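Local coordinates for citrinin polyketide synthase (PDB 5MPT), which catalyses the C-methylation programmed into biosynthesis of the fungal mycotoxin citrinin, as the S-adenosylmethionine-dependent methyltransferase domain of a non-reducing polyketide synthase, at residues L211-G216 against T238-S243. Residues are numbered along the deposited sequence; the frame is centred on the assembly and turned at random.
With SAH (S-adenosyl-L-homocysteine), chain B.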
loop_
_atom_site.group_PDB
_atom_site.type_symbol
_atom_site.label_atom_id
_atom_site.label_comp_id
_atom_site.label_asym_id
_atom_site.label_seq_id
_atom_site.Cartn_x
_atom_site.Cartn_y
_atom_site.Cartn_z
ATOM N N LEU A 211 5.971 -11.666 -13.227
ATOM C CA LEU A 211 4.643 -11.932 -12.693
ATOM C C LEU A 211 4.326 -10.898 -11.625
ATOM O O LEU A 211 5.096 -10.721 -10.674
ATOM C CB LEU A 211 4.548 -13.344 -12.122
ATOM C CG LEU A 211 3.147 -13.807 -11.683
ATOM C CD1 LEU A 211 2.971 -15.293 -12.033
ATOM C CD2 LEU A 211 2.958 -13.558 -10.214
ATOM N N GLU A 212 3.193 -10.238 -11.768
ATOM C CA GLU A 212 2.751 -9.251 -10.799
ATOM C C GLU A 212 1.650 -9.863 -9.944
ATOM O O GLU A 212 0.632 -10.329 -10.467
ATOM C CB GLU A 212 2.273 -7.967 -11.481
ATOM C CG GLU A 212 1.853 -6.925 -10.471
ATOM C CD GLU A 212 1.352 -5.642 -11.074
ATOM O OE1 GLU A 212 1.238 -5.554 -12.314
ATOM O OE2 GLU A 212 1.032 -4.734 -10.279
ATOM N N MET A 213 1.877 -9.877 -8.639
ATOM C CA MET A 213 0.860 -10.304 -7.699
ATOM C C MET A 213 0.118 -9.098 -7.150
ATOM O O MET A 213 0.651 -7.996 -7.078
ATOM C CB MET A 213 1.485 -11.094 -6.560
ATOM C CG MET A 213 2.184 -12.336 -7.080
ATOM S SD MET A 213 2.808 -13.361 -5.759
ATOM C CE MET A 213 2.640 -14.986 -6.480
ATOM N N GLY A 214 -1.136 -9.343 -6.793
ATOM C CA GLY A 214 -1.953 -8.276 -6.213
ATOM C C GLY A 214 -2.021 -7.054 -7.098
ATOM O O GLY A 214 -2.076 -5.912 -6.607
ATOM N N ALA A 215 -2.060 -7.268 -8.411
ATOM C CA ALA A 215 -1.971 -6.153 -9.345
ATOM C C ALA A 215 -3.187 -5.249 -9.255
ATOM O O ALA A 215 -3.107 -4.064 -9.611
ATOM C CB ALA A 215 -1.805 -6.685 -10.770
ATOM N N GLY A 216 -4.304 -5.780 -8.783
ATOM C CA GLY A 216 -5.468 -4.990 -8.479
ATOM C C GLY A 216 -5.912 -4.072 -9.592
ATOM O O GLY A 216 -6.233 -4.532 -10.696
ATOM N N THR A 238 2.774 -11.529 -16.634
ATOM C CA THR A 238 1.587 -12.174 -16.113
ATOM C C THR A 238 1.049 -11.274 -15.009
ATOM O O THR A 238 1.667 -11.121 -13.946
ATOM C CB THR A 238 1.899 -13.589 -15.620
ATOM O OG1 THR A 238 2.491 -14.351 -16.682
ATOM C CG2 THR A 238 0.635 -14.300 -15.157
ATOM N N MET A 239 -0.086 -10.654 -15.280
ATOM C CA MET A 239 -0.752 -9.806 -14.315
ATOM C C MET A 239 -1.755 -10.660 -13.549
ATOM O O MET A 239 -2.615 -11.310 -14.158
ATOM C CB MET A 239 -1.448 -8.655 -15.025
ATOM C CG MET A 239 -2.083 -7.684 -14.085
ATOM S SD MET A 239 -3.216 -6.615 -14.944
ATOM C CE MET A 239 -3.739 -5.603 -13.564
ATOM N N THR A 240 -1.644 -10.667 -12.224
ATOM C CA THR A 240 -2.495 -11.520 -11.402
ATOM C C THR A 240 -3.035 -10.772 -10.188
ATOM O O THR A 240 -2.533 -9.714 -9.796
ATOM C CB THR A 240 -1.734 -12.765 -10.935
ATOM O OG1 THR A 240 -0.921 -12.456 -9.801
ATOM C CG2 THR A 240 -0.851 -13.338 -12.045
ATOM N N ASP A 241 -4.092 -11.340 -9.598
ATOM C CA ASP A 241 -4.711 -10.797 -8.390
ATOM C C ASP A 241 -5.636 -11.862 -7.841
ATOM O O ASP A 241 -6.026 -12.783 -8.550
ATOM C CB ASP A 241 -5.515 -9.513 -8.661
ATOM C CG ASP A 241 -5.796 -8.693 -7.389
ATOM O OD1 ASP A 241 -5.033 -7.766 -7.042
ATOM O OD2 ASP A 241 -6.804 -8.960 -6.724
ATOM N N LEU A 242 -5.989 -11.703 -6.572
ATOM C CA LEU A 242 -7.019 -12.540 -5.988
ATOM C C LEU A 242 -8.376 -12.297 -6.635
ATOM O O LEU A 242 -9.202 -13.216 -6.678
ATOM C CB LEU A 242 -7.113 -12.273 -4.481
ATOM C CG LEU A 242 -7.976 -13.293 -3.698
ATOM C CD1 LEU A 242 -7.432 -14.700 -3.819
ATOM C CD2 LEU A 242 -8.025 -12.917 -2.232
ATOM N N SER A 243 -8.638 -11.076 -7.109
ATOM C CA SER A 243 -9.960 -10.670 -7.582
ATOM C C SER A 243 -10.134 -10.970 -9.068
ATOM O O SER A 243 -9.394 -10.446 -9.902
ATOM C CB SER A 243 -10.175 -9.181 -7.324
ATOM O OG SER A 243 -11.192 -8.661 -8.161
HETATM N N SAH B . -1.277 -3.282 -6.282
HETATM C CA SAH B . -2.606 -2.698 -5.931
HETATM C CB SAH B . -2.676 -1.779 -4.717
HETATM C CG SAH B . -2.611 -2.487 -3.375
HETATM S SD SAH B . -4.297 -3.088 -3.017
HETATM C C SAH B . -3.100 -1.893 -7.165
HETATM O O SAH B . -4.415 -1.837 -7.214
HETATM O OXT SAH B . -2.373 -1.349 -7.959
HETATM C "C5'" SAH B . -4.008 -4.812 -2.540
HETATM C "C4'" SAH B . -4.328 -5.713 -3.714
HETATM O "O4'" SAH B . -3.945 -7.040 -3.291
HETATM C "C3'" SAH B . -5.810 -5.785 -4.105
HETATM O "O3'" SAH B . -5.870 -5.729 -5.527
HETATM C "C2'" SAH B . -6.260 -7.149 -3.553
HETATM O "O2'" SAH B . -7.273 -7.757 -4.352
HETATM C "C1'" SAH B . -4.962 -7.942 -3.645
HETATM N N9 SAH B . -4.856 -9.098 -2.763
HETATM C C8 SAH B . -5.262 -9.210 -1.460
HETATM N N7 SAH B . -5.075 -10.399 -0.939
HETATM C C5 SAH B . -4.510 -11.127 -1.978
HETATM C C6 SAH B . -4.078 -12.463 -2.079
HETATM N N6 SAH B . -4.185 -13.362 -1.092
HETATM N N1 SAH B . -3.558 -12.863 -3.255
HETATM C C2 SAH B . -3.476 -11.986 -4.261
HETATM N N3 SAH B . -3.842 -10.704 -4.288
HETATM C C4 SAH B . -4.362 -10.334 -3.105
HETATM O O HOH W 1 -1.906 -12.187 -7.311
#
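The carboxylate of D241 reaches across to the backbone of G216, whose N approaches from off the carboxylate plane in a weak bond, 2.7 Å from OD1. Along the outer edge lies the ribose diol of S-adenosylhomocysteine: O3' donates to OD1 (2.7 Å) and O2' to OD2 (2.7 Å). S243 N completes an Asx turn at 2.8 Å, using the anti lone pair of OD2. OD2 thus takes two good bonds and OD1 one good and one weak, which together should hold the group's rotation. An acid here, at the end of the second strand, is the classic ribose-binding residue of class I methyltransferases. Next to it, L242 lays CB and CD2 over one face of the adenine.

E212-G216 begins the glycine-rich motif of these enzymes. G216 brings its bare CA close to ribose O3', and G214 lies beside O4'; both take positive phi, which glycine adopts easily. G214 O meanwhile receives the ligand's amino N at 2.8 Å. A215 N bonds T240 O at 2.9 Å, tying the loop to the neighbouring strand, and the small methyl of A215 suits a place where CB presses tightly on M239 CG (3.5 Å).

T240 holds OG1 between its backbone N and carbonyl (chi1 81°), which aims it at E212 O, 2.7 Å away and tilted from the carbonyl plane. T240 N shares that acceptor, and a water joins T240 OG1 to G214 N. E212 N gives a nearly straight bond to T238 O. L211 lies against T238 and T240 CG2 on one sheet face; on the other, extended E212 has OE1 hydrogen-bonded to Y237 OH and T221 OG1.

Segments 211-213 and 238-241 run parallel, axes 16° apart, on strands 208-213 and 235-241 of a Rossmann-like beta-alpha-beta unit through helix 221-231, flanked in the sheet by strands 279-285 and 260-264, with helix 244-253 covering M239 and D241.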